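PDB 6SCE: uncharacterized protein from Thermus thermophilus HB8, which cuts DNA in type III CRISPR defence, as a nuclease activated by cyclic oligoadenylate. Local coordinates for residues A[32-37]-A[60-65]; A[287-292]-A[314-319]; A[585-590]-A[603-608]; A[161-166]-A[266-271]. All coordinates share one frame; numbering follows the deposited sequence. Where two conformers were deposited one is given.

How the contacts relate
The four contacts lie far apart, with centres about 38 to 45 Å from each other, and share no atoms; their chemistry differs with their place in the fold. Contact 3 is the core example: two parallel strands packed almost wholly through apolar side chains. Contact 1 also pairs parallel strands, but at a sheet margin, where a salt bridge covers one face and aromatic residues the other. Contact 2 lies in a second sheet of the same strand order as that of contact 1, yet joins a loop to a strand through polar grips on backbone. Contact 4, with the smallest interface, seats a helix start on a turn, half greasy and half wet.

Contact 1 (A[32-37]-A[60-65]); sequences AKAVFY and KGVLYE
Lys-33 and Glu-65 reach for one another along one face of a parallel strand pair, while Ala-34, Phe-36 and Tyr-64 occupy the other face. In Glu-65, CG sits between the backbone N and the carbonyl carbon (chi1 57°), and from there the chain runs out extended toward the neighbouring strand. Lys-33 takes the same kind of first torsion (chi1 61°) and is likewise straight beyond CG, and the two chains cross at a slant, NZ meeting OE2. Their salt bridge is long, Lys-33 NZ to Glu-65 OE2 being 3.3 Å, and its hydrogen bond is weak; the other carboxylate oxygen pairs with Arg-67. Lower down, both methyls of Val-35 lie beside the stem of Glu-65, with CG2 4.0 Å from Glu-65 CG.

Across the pair, Phe-36 brings the edge of its ring to Tyr-64, CE2 lying 3.8 Å from Tyr-64 CB. The tyrosine ring itself heads away and stacks on Phe-54 of helix 44-59. Ala-34 CB touches Val-62 CG1 at 4.1 Å. Backbone bonds join Ala-34 N to Leu-63 O, Glu-65 N to Ala-34 O and, almost straight at 173°, Phe-36 N to Glu-65 O (2.9 Å). A water 2.7 Å from Ala-32 O accepts from Leu-63 N just before the strands begin to pair.

The strands are the two ends of a beta-alpha-beta unit, and strand 64-67 ends the sheet within this chain. The chemistry implies a division of labour: hydrocarbon and aromatic packing under the helix, and on the reverse a carboxylate probably stabilised by two basic groups.

Contact 2 (A[287-292]-A[314-319]); sequences LPQEGP and PREVYL
The loop running into strand 293-297 folds over the start of strand 316-321 in a Rossmann-like sheet, and Glu-316 is the side chain that fastens it. Its chain is extended beyond CG, which carries the carboxylate out to the loop backbone. OE2 takes the amide of Gln-289 at 2.8 Å on its syn side, although the donor stands 29° out of the carboxylate plane; Glu-290 N adds a weak bond to the same oxygen. OE1 is bonded to His-344 and receives a water that also donates to Leu-287 O. With a valine at Glu-316, the amides of Gln-289 and Glu-290 would probably be left without their acceptor and His-344 without its mate, freeing the loop to shift.

Nearer the strand start, Pro-292 O, just beyond a cis peptide bond, accepts from Arg-315 N at 2.8 Å and weakly from Glu-316 N. In the conformer described here, one of two, Arg-315 NH1 lies 2.7 Å from Gly-291 O and within the guanidinium plane, a bond that may not always be made. Tyr-318 presents its edge to Pro-288, whose CB lies 3.3 Å from Tyr-318 OH; that hydroxyl is hydrogen-bonded to Pro-286 O.

Strand 316-321 lies between strands 293-297 and 342-347. This parallel 3-2-1-4 order, with helices between, is typical of the Rossmann-like fold of CARF domains.

Contact 3 (A[585-590]-A[603-608]); sequences GLMVAR and LVYMAL
Residues 585-589 and 603-607 run as parallel neighbours whose axes approach to 4.6 Å at an angle of 23°, Gly-585 standing beside Leu-603 and Ala-589 beside Ala-607. Five backbone hydrogen bonds hold the pair, from Val-604 N to Gly-585 O at one end to Leu-608 N to Ala-589 O at the other. The shortest joins Met-587 N to Val-604 O at 2.7 Å.

On one face, Met-587, a selenomethionine, lies alongside Tyr-605 and points the same way. Its CG lies anti to the carbonyl carbon (chi1 -44°), which sets it over a face of the Tyr-605 ring, toward the rim, 4.2 Å from the centroid, as a CH-pi contact. CB of Met-587 supports the same ring, 3.7 Å from Tyr-605 CD2. At the strand start the CD2 methyl of Leu-603 lies 3.6 Å from Gly-585 CA, close over a residue that has no side chain to compete for the place.

The reverse face is aliphatic. Leu-586 stretches CG away from its own backbone N (chi1 -175°) and sends CD1 across to the second selenomethionine, Met-606, 3.6 Å from its SE. Further along, Val-588 CG1 meets Leu-608 CD1 at 3.9 Å.

Helix 561-579 covers the Met-587 and Tyr-605 face; helices 499-513 and 623-627 cover the Leu-586 and Met-606 face. Topology and sequence are consistent with a restriction-endonuclease-like nuclease core. Since the facing side chains meet through carbon and selenium, the chemistry implies that backbone bonds set the register and close apolar packing fills both sides.

Contact 4 (A[161-166]-A[266-271]); sequences PGAFPP and RPLEEE
Leu-268 drops a methyl onto the ring of Phe-164, and this is the tight half of the contact. Its CD1, carried outward with chi2 at 179°, stands 3.5 Å from the Phe-164 ring centroid and only 5° off the normal, an almost centred CH-pi contact. Beside it, Ala-163 CB touches Leu-268 CG at 4.0 Å. The one direct backbone bond is also firm: Leu-268 N, in the first turn of helix 268-276, donates to Ala-163 O at 2.8 Å and 170°. With an alanine at Phe-164, Leu-268 CD1 would probably lose the face it rests on, and Tyr-189 its edge-to-face partner.

The outer half is looser and wetter. A water donates to Ala-163 O and accepts from Glu-269 N at 2.9 Å, bridging the turn to the helix start. Pro-267, the exposed N-cap residue, barely touches the turn, and the Glu-269 side chain is not modelled past CB, which suggests mobility. Arg-266 directs its charge to its own segment: Glu-270 OE2 sits over the guanidinium face, while NE makes a short but angled, weak bond to Glu-271 OE2 (2.8 Å).

The type I turn from Pro-161 to Phe-164 lies in the loop between strands 156-158 and 169-172. Phe-164 lies against Val-182 of strand 179-184, and Leu-268 against Val-262 of strand 260-262; the contact joins the turn to the helix beside the mixed sheet that contains both strands.

Contact 1 (A[32-37]-A[60-65])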
# COMPACT_ATOMS: atom_id res chain seq x y z
N ALA A 32 15.60 -21.30 -23.83
CA ALA A 32 14.80 -21.73 -24.98
C ALA A 32 13.59 -20.84 -25.16
O ALA A 32 13.20 -20.51 -26.28
CB ALA A 32 14.38 -23.20 -24.83
N LYS A 33 12.97 -20.46 -24.04
CA LYS A 33 11.80 -19.61 -24.11
C LYS A 33 11.43 -19.20 -22.68
O LYS A 33 11.95 -19.76 -21.73
CB LYS A 33 10.60 -20.33 -24.74
CG LYS A 33 10.15 -21.56 -23.98
CD LYS A 33 8.85 -22.13 -24.53
CE LYS A 33 8.46 -23.37 -23.75
NZ LYS A 33 7.15 -23.91 -24.21
N ALA A 34 10.55 -18.24 -22.57
CA ALA A 34 10.08 -17.81 -21.25
C ALA A 34 8.58 -17.96 -21.26
O ALA A 34 7.94 -17.68 -22.26
CB ALA A 34 10.45 -16.37 -20.98
N VAL A 35 8.03 -18.44 -20.16
CA VAL A 35 6.60 -18.54 -20.01
C VAL A 35 6.20 -17.66 -18.82
O VAL A 35 6.71 -17.84 -17.73
CB VAL A 35 6.17 -20.01 -19.72
CG1 VAL A 35 4.66 -20.12 -19.60
CG2 VAL A 35 6.67 -20.97 -20.80
N PHE A 36 5.28 -16.75 -19.06
CA PHE A 36 4.82 -15.84 -18.03
C PHE A 36 3.41 -16.18 -17.60
O PHE A 36 2.51 -16.22 -18.42
CB PHE A 36 4.89 -14.43 -18.53
CG PHE A 36 6.29 -13.99 -18.79
CD1 PHE A 36 7.15 -13.74 -17.74
CD2 PHE A 36 6.78 -13.95 -20.08
CE1 PHE A 36 8.48 -13.37 -17.97
CE2 PHE A 36 8.10 -13.60 -20.32
CZ PHE A 36 8.95 -13.32 -19.28
N TYR A 37 3.24 -16.38 -16.32
CA TYR A 37 1.91 -16.61 -15.74
C TYR A 37 1.46 -15.28 -15.22
O TYR A 37 1.84 -14.82 -14.11
CB TYR A 37 2.00 -17.71 -14.68
CG TYR A 37 2.59 -18.98 -15.23
CD1 TYR A 37 1.80 -19.91 -15.92
CD2 TYR A 37 3.95 -19.24 -15.11
CE1 TYR A 37 2.37 -21.07 -16.45
CE2 TYR A 37 4.50 -20.39 -15.62
CZ TYR A 37 3.72 -21.29 -16.30
OH TYR A 37 4.32 -22.37 -16.81
N LYS A 60 16.02 -9.37 -27.16
CA LYS A 60 16.93 -10.31 -26.60
C LYS A 60 16.90 -11.67 -27.32
O LYS A 60 17.66 -12.57 -26.95
CB LYS A 60 16.64 -10.50 -25.10
CG LYS A 60 17.07 -9.30 -24.26
CD LYS A 60 16.68 -9.45 -22.79
CE LYS A 60 17.25 -10.69 -22.16
NZ LYS A 60 18.74 -10.78 -22.20
N GLY A 61 16.02 -11.83 -28.30
CA GLY A 61 15.86 -13.10 -28.99
C GLY A 61 15.18 -14.15 -28.13
O GLY A 61 15.35 -15.35 -28.38
N VAL A 62 14.43 -13.72 -27.12
CA VAL A 62 13.77 -14.66 -26.22
C VAL A 62 12.32 -14.80 -26.62
O VAL A 62 11.53 -13.84 -26.54
CB VAL A 62 13.89 -14.22 -24.74
CG1 VAL A 62 13.16 -15.17 -23.80
CG2 VAL A 62 15.35 -14.15 -24.35
N LEU A 63 11.97 -15.99 -27.10
CA LEU A 63 10.58 -16.30 -27.39
C LEU A 63 9.80 -16.38 -26.06
O LEU A 63 10.31 -16.92 -25.11
CB LEU A 63 10.49 -17.64 -28.10
CG LEU A 63 11.17 -17.70 -29.48
CD1 LEU A 63 11.21 -19.13 -29.99
CD2 LEU A 63 10.42 -16.77 -30.43
N TYR A 64 8.59 -15.85 -26.00
CA TYR A 64 7.82 -15.91 -24.76
C TYR A 64 6.35 -16.21 -25.06
O TYR A 64 5.87 -16.01 -26.17
CB TYR A 64 7.94 -14.58 -23.96
CG TYR A 64 7.32 -13.40 -24.69
CD1 TYR A 64 8.06 -12.67 -25.59
CD2 TYR A 64 5.99 -13.05 -24.51
CE1 TYR A 64 7.49 -11.64 -26.30
CE2 TYR A 64 5.41 -12.02 -25.22
CZ TYR A 64 6.18 -11.32 -26.10
OH TYR A 64 5.66 -10.30 -26.80
N GLU A 65 5.65 -16.66 -24.04
CA GLU A 65 4.21 -16.79 -24.09
C GLU A 65 3.64 -16.46 -22.73
O GLU A 65 4.38 -16.47 -21.76
CB GLU A 65 3.81 -18.20 -24.50
CG GLU A 65 4.35 -19.28 -23.60
CD GLU A 65 4.16 -20.66 -24.22
OE1 GLU A 65 2.99 -21.10 -24.32
OE2 GLU A 65 5.16 -21.28 -24.61
O HOH W 1 14.00 -18.16 -27.31

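Contact 2 (A[287-292]-A[314-319])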
# COMPACT_ATOMS: atom_id res chain seq x y z
N LEU A 287 6.56 -19.73 23.46
CA LEU A 287 5.62 -20.74 23.01
C LEU A 287 4.21 -20.29 23.36
O LEU A 287 4.02 -19.52 24.32
CB LEU A 287 5.92 -22.12 23.62
CG LEU A 287 7.24 -22.78 23.16
CD1 LEU A 287 7.36 -24.19 23.69
CD2 LEU A 287 7.36 -22.79 21.63
N PRO A 288 3.22 -20.67 22.54
CA PRO A 288 1.87 -20.24 22.78
C PRO A 288 1.24 -20.99 23.94
O PRO A 288 1.52 -22.16 24.13
CB PRO A 288 1.16 -20.61 21.48
CG PRO A 288 1.94 -21.74 20.94
CD PRO A 288 3.35 -21.44 21.30
N GLN A 289 0.40 -20.29 24.69
CA GLN A 289 -0.33 -20.88 25.82
C GLN A 289 -1.82 -21.00 25.57
O GLN A 289 -2.50 -21.77 26.25
CB GLN A 289 -0.08 -20.05 27.07
CG GLN A 289 1.37 -20.06 27.49
CD GLN A 289 1.55 -19.65 28.93
OE1 GLN A 289 1.81 -20.50 29.79
NE2 GLN A 289 1.38 -18.36 29.20
N GLU A 290 -2.33 -20.28 24.58
CA GLU A 290 -3.76 -20.08 24.42
C GLU A 290 -4.08 -19.89 22.94
O GLU A 290 -3.37 -19.18 22.25
CB GLU A 290 -4.13 -18.81 25.18
CG GLU A 290 -5.50 -18.81 25.82
CD GLU A 290 -5.72 -17.60 26.70
OE1 GLU A 290 -4.83 -16.71 26.76
OE2 GLU A 290 -6.79 -17.53 27.33
N GLY A 291 -5.11 -20.56 22.44
CA GLY A 291 -5.56 -20.40 21.07
C GLY A 291 -6.86 -19.62 20.99
O GLY A 291 -7.50 -19.40 22.02
N PRO A 292 -7.27 -19.21 19.79
CA PRO A 292 -6.51 -19.37 18.54
C PRO A 292 -5.28 -18.46 18.45
O PRO A 292 -5.18 -17.44 19.16
CB PRO A 292 -7.51 -18.95 17.46
CG PRO A 292 -8.84 -18.92 18.11
CD PRO A 292 -8.60 -18.63 19.55
N PRO A 314 -7.96 -14.13 17.35
CA PRO A 314 -6.90 -14.74 18.12
C PRO A 314 -6.82 -14.28 19.57
O PRO A 314 -7.20 -13.15 19.89
CB PRO A 314 -5.65 -14.25 17.38
CG PRO A 314 -6.04 -12.91 16.89
CD PRO A 314 -7.45 -13.08 16.46
N ARG A 315 -6.30 -15.18 20.41
CA ARG A 315 -5.93 -14.84 21.78
C ARG A 315 -4.44 -14.48 21.85
O ARG A 315 -4.03 -13.75 22.74
CB ARG A 315 -6.28 -15.99 22.73
CG ARG A 315 -7.78 -16.29 22.81
CD ARG A 315 -8.12 -17.17 24.01
NE ARG A 315 -9.54 -17.21 24.33
CZ ARG A 315 -10.41 -18.07 23.82
NH1 ARG A 315 -10.01 -18.98 22.95
NH2 ARG A 315 -11.69 -18.04 24.19
N GLU A 316 -3.63 -14.99 20.92
CA GLU A 316 -2.22 -14.64 20.81
C GLU A 316 -1.88 -14.38 19.33
O GLU A 316 -2.35 -15.09 18.44
CB GLU A 316 -1.29 -15.75 21.33
CG GLU A 316 -1.57 -16.17 22.77
CD GLU A 316 -0.42 -16.89 23.44
OE1 GLU A 316 0.76 -16.53 23.23
OE2 GLU A 316 -0.70 -17.81 24.21
N VAL A 317 -1.07 -13.36 19.10
CA VAL A 317 -0.65 -13.00 17.78
C VAL A 317 0.86 -12.91 17.76
O VAL A 317 1.48 -12.42 18.70
CB VAL A 317 -1.34 -11.71 17.28
CG1 VAL A 317 -1.00 -10.51 18.15
CG2 VAL A 317 -0.94 -11.43 15.83
N TYR A 318 1.45 -13.44 16.71
CA TYR A 318 2.88 -13.38 16.52
C TYR A 318 3.14 -12.56 15.28
O TYR A 318 2.62 -12.90 14.24
CB TYR A 318 3.44 -14.77 16.30
CG TYR A 318 3.40 -15.66 17.54
CD1 TYR A 318 2.22 -16.28 17.92
CD2 TYR A 318 4.54 -15.89 18.30
CE1 TYR A 318 2.17 -17.10 19.04
CE2 TYR A 318 4.50 -16.69 19.43
CZ TYR A 318 3.32 -17.30 19.80
OH TYR A 318 3.27 -18.12 20.92
N LEU A 319 3.87 -11.46 15.44
CA LEU A 319 4.09 -10.47 14.40
C LEU A 319 5.57 -10.34 14.11
O LEU A 319 6.35 -10.07 15.02
CB LEU A 319 3.53 -9.11 14.82
CG LEU A 319 2.04 -9.02 15.13
CD1 LEU A 319 1.65 -7.67 15.68
CD2 LEU A 319 1.24 -9.37 13.87
O HOH W 2 2.55 -17.37 25.07
O HOH W 3 -4.82 -13.69 25.59

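Contact 3 (A[585-590]-A[603-608])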
# COMPACT_ATOMS: atom_id res chain seq x y z
N GLY A 585 -11.69 7.41 -2.20
CA GLY A 585 -12.14 8.68 -1.65
C GLY A 585 -13.48 9.00 -2.29
O GLY A 585 -13.62 8.92 -3.51
N LEU A 586 -14.47 9.33 -1.48
CA LEU A 586 -15.78 9.74 -1.99
C LEU A 586 -15.82 11.27 -1.95
O LEU A 586 -15.67 11.87 -0.90
CB LEU A 586 -16.89 9.14 -1.15
CG LEU A 586 -18.31 9.41 -1.66
CD1 LEU A 586 -18.53 8.72 -2.99
CD2 LEU A 586 -19.32 8.95 -0.61
N MSE A 587 -16.01 11.87 -3.12
CA MSE A 587 -15.96 13.32 -3.25
C MSE A 587 -17.38 13.75 -3.56
O MSE A 587 -17.91 13.39 -4.61
CB MSE A 587 -15.02 13.70 -4.39
CG MSE A 587 -13.71 12.91 -4.40
SE MSE A 587 -12.58 13.59 -2.94
CE MSE A 587 -11.94 15.24 -3.79
N VAL A 588 -18.00 14.48 -2.64
CA VAL A 588 -19.43 14.86 -2.78
C VAL A 588 -19.59 16.38 -2.79
O VAL A 588 -19.16 17.08 -1.84
CB VAL A 588 -20.31 14.31 -1.64
CG1 VAL A 588 -21.80 14.64 -1.89
CG2 VAL A 588 -20.12 12.82 -1.48
N ALA A 589 -20.21 16.89 -3.85
CA ALA A 589 -20.54 18.31 -3.96
C ALA A 589 -22.04 18.53 -3.80
O ALA A 589 -22.85 17.75 -4.29
CB ALA A 589 -20.09 18.85 -5.31
N ARG A 590 -22.41 19.60 -3.11
CA ARG A 590 -23.81 20.05 -3.10
C ARG A 590 -24.26 20.30 -4.54
O ARG A 590 -25.27 19.76 -4.98
CB ARG A 590 -23.96 21.32 -2.27
CG ARG A 590 -25.41 21.71 -2.01
CD ARG A 590 -25.54 23.16 -1.58
NE ARG A 590 -26.85 23.68 -1.95
CZ ARG A 590 -27.16 24.25 -3.11
NH1 ARG A 590 -28.40 24.68 -3.31
NH2 ARG A 590 -26.25 24.41 -4.07
N LEU A 603 -10.60 7.89 -6.65
CA LEU A 603 -11.68 8.78 -6.15
C LEU A 603 -12.97 8.57 -6.95
O LEU A 603 -12.91 8.18 -8.11
CB LEU A 603 -11.26 10.23 -6.22
CG LEU A 603 -9.91 10.57 -5.58
CD1 LEU A 603 -9.58 12.04 -5.79
CD2 LEU A 603 -9.94 10.24 -4.09
N VAL A 604 -14.10 8.80 -6.29
CA VAL A 604 -15.43 8.69 -6.89
C VAL A 604 -16.12 10.05 -6.64
O VAL A 604 -16.06 10.58 -5.53
CB VAL A 604 -16.25 7.54 -6.26
CG1 VAL A 604 -17.69 7.52 -6.77
CG2 VAL A 604 -15.58 6.20 -6.52
N TYR A 605 -16.71 10.61 -7.69
CA TYR A 605 -17.30 11.95 -7.62
C TYR A 605 -18.81 11.87 -7.68
O TYR A 605 -19.38 11.24 -8.58
CB TYR A 605 -16.79 12.79 -8.79
CG TYR A 605 -15.35 13.16 -8.64
CD1 TYR A 605 -14.34 12.33 -9.12
CD2 TYR A 605 -14.98 14.33 -8.00
CE1 TYR A 605 -13.01 12.68 -8.97
CE2 TYR A 605 -13.66 14.68 -7.86
CZ TYR A 605 -12.67 13.85 -8.34
OH TYR A 605 -11.36 14.23 -8.18
N MSE A 606 -19.47 12.51 -6.71
CA MSE A 606 -20.93 12.52 -6.65
C MSE A 606 -21.45 13.90 -6.33
O MSE A 606 -20.70 14.78 -5.88
CB MSE A 606 -21.43 11.57 -5.57
CG MSE A 606 -20.98 10.14 -5.84
SE MSE A 606 -21.82 8.96 -4.54
CE MSE A 606 -23.56 8.61 -5.44
N ALA A 607 -22.74 14.10 -6.56
CA ALA A 607 -23.36 15.39 -6.30
C ALA A 607 -24.85 15.29 -5.99
O ALA A 607 -25.56 14.44 -6.54
CB ALA A 607 -23.11 16.33 -7.47
N LEU A 608 -25.30 16.16 -5.10
CA LEU A 608 -26.72 16.26 -4.75
C LEU A 608 -27.50 16.76 -5.97
O LEU A 608 -28.53 16.18 -6.34
CB LEU A 608 -26.94 17.14 -3.53
CG LEU A 608 -26.85 16.43 -2.18
CD1 LEU A 608 -25.50 15.74 -2.00
CD2 LEU A 608 -27.09 17.39 -1.03

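Contact 4 (A[161-166]-A[266-271])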
# COMPACT_ATOMS: atom_id res chain seq x y z
N PRO A 161 23.35 12.48 -7.58
CA PRO A 161 23.53 13.27 -6.37
C PRO A 161 24.66 12.73 -5.52
O PRO A 161 24.86 11.50 -5.41
CB PRO A 161 22.17 13.17 -5.65
CG PRO A 161 21.18 12.77 -6.71
CD PRO A 161 21.95 12.01 -7.75
N GLY A 162 25.43 13.64 -4.92
CA GLY A 162 26.58 13.24 -4.16
C GLY A 162 26.21 12.40 -2.96
O GLY A 162 27.04 11.67 -2.46
N ALA A 163 24.96 12.50 -2.50
CA ALA A 163 24.52 11.75 -1.32
C ALA A 163 24.46 10.21 -1.51
O ALA A 163 24.46 9.48 -0.53
CB ALA A 163 23.19 12.28 -0.85
N PHE A 164 24.40 9.75 -2.74
CA PHE A 164 24.40 8.32 -3.04
C PHE A 164 25.81 7.72 -2.93
O PHE A 164 26.80 8.41 -3.22
CB PHE A 164 23.86 8.06 -4.46
CG PHE A 164 22.36 8.07 -4.55
CD1 PHE A 164 21.68 9.25 -4.75
CD2 PHE A 164 21.62 6.90 -4.41
CE1 PHE A 164 20.29 9.27 -4.83
CE2 PHE A 164 20.24 6.92 -4.48
CZ PHE A 164 19.58 8.09 -4.69
N PRO A 165 25.90 6.43 -2.57
CA PRO A 165 27.19 5.78 -2.62
C PRO A 165 27.73 5.69 -4.04
O PRO A 165 26.99 5.93 -5.01
CB PRO A 165 26.92 4.39 -2.04
CG PRO A 165 25.67 4.53 -1.27
CD PRO A 165 24.87 5.50 -2.08
N PRO A 166 29.03 5.37 -4.18
CA PRO A 166 29.65 5.27 -5.50
C PRO A 166 28.93 4.27 -6.40
O PRO A 166 28.45 3.25 -5.92
CB PRO A 166 31.08 4.79 -5.19
CG PRO A 166 31.34 5.25 -3.79
CD PRO A 166 30.01 5.19 -3.08
N ARG A 266 24.07 14.74 5.13
CA ARG A 266 24.59 13.38 5.35
C ARG A 266 24.51 12.46 4.12
O ARG A 266 23.65 12.65 3.26
CB ARG A 266 23.87 12.74 6.53
CG ARG A 266 24.05 13.50 7.84
CD ARG A 266 23.03 13.06 8.87
NE ARG A 266 23.26 11.69 9.32
CZ ARG A 266 24.10 11.33 10.29
NH1 ARG A 266 24.81 12.25 10.94
NH2 ARG A 266 24.24 10.05 10.61
N PRO A 267 25.41 11.48 4.03
CA PRO A 267 25.29 10.49 2.97
C PRO A 267 24.04 9.65 3.18
O PRO A 267 23.64 9.39 4.35
CB PRO A 267 26.53 9.60 3.15
CG PRO A 267 27.43 10.33 4.11
CD PRO A 267 26.51 11.15 4.95
N LEU A 268 23.43 9.19 2.09
CA LEU A 268 22.23 8.39 2.23
C LEU A 268 22.50 7.11 2.98
O LEU A 268 21.63 6.65 3.69
CB LEU A 268 21.64 8.04 0.88
CG LEU A 268 20.96 9.14 0.12
CD1 LEU A 268 20.46 8.54 -1.20
CD2 LEU A 268 19.83 9.77 0.93
N GLU A 269 23.69 6.53 2.83
CA GLU A 269 24.06 5.31 3.58
C GLU A 269 23.87 5.46 5.10
O GLU A 269 23.46 4.52 5.79
CB GLU A 269 25.50 4.88 3.30
N GLU A 270 24.18 6.64 5.62
CA GLU A 270 24.05 6.91 7.06
C GLU A 270 22.60 7.08 7.45
O GLU A 270 22.18 6.64 8.51
CB GLU A 270 24.82 8.18 7.46
CG GLU A 270 26.33 8.03 7.46
CD GLU A 270 27.05 9.30 7.91
OE1 GLU A 270 28.28 9.37 7.67
OE2 GLU A 270 26.40 10.23 8.47
N GLU A 271 21.84 7.74 6.58
CA GLU A 271 20.41 7.93 6.85
C GLU A 271 19.67 6.58 6.86
O GLU A 271 18.74 6.37 7.66
CB GLU A 271 19.80 8.87 5.80
CG GLU A 271 20.36 10.28 5.81
CD GLU A 271 20.03 11.02 7.08
OE1 GLU A 271 18.96 11.63 7.15
OE2 GLU A 271 20.85 10.98 8.03
O HOH W 4 25.54 7.30 0.76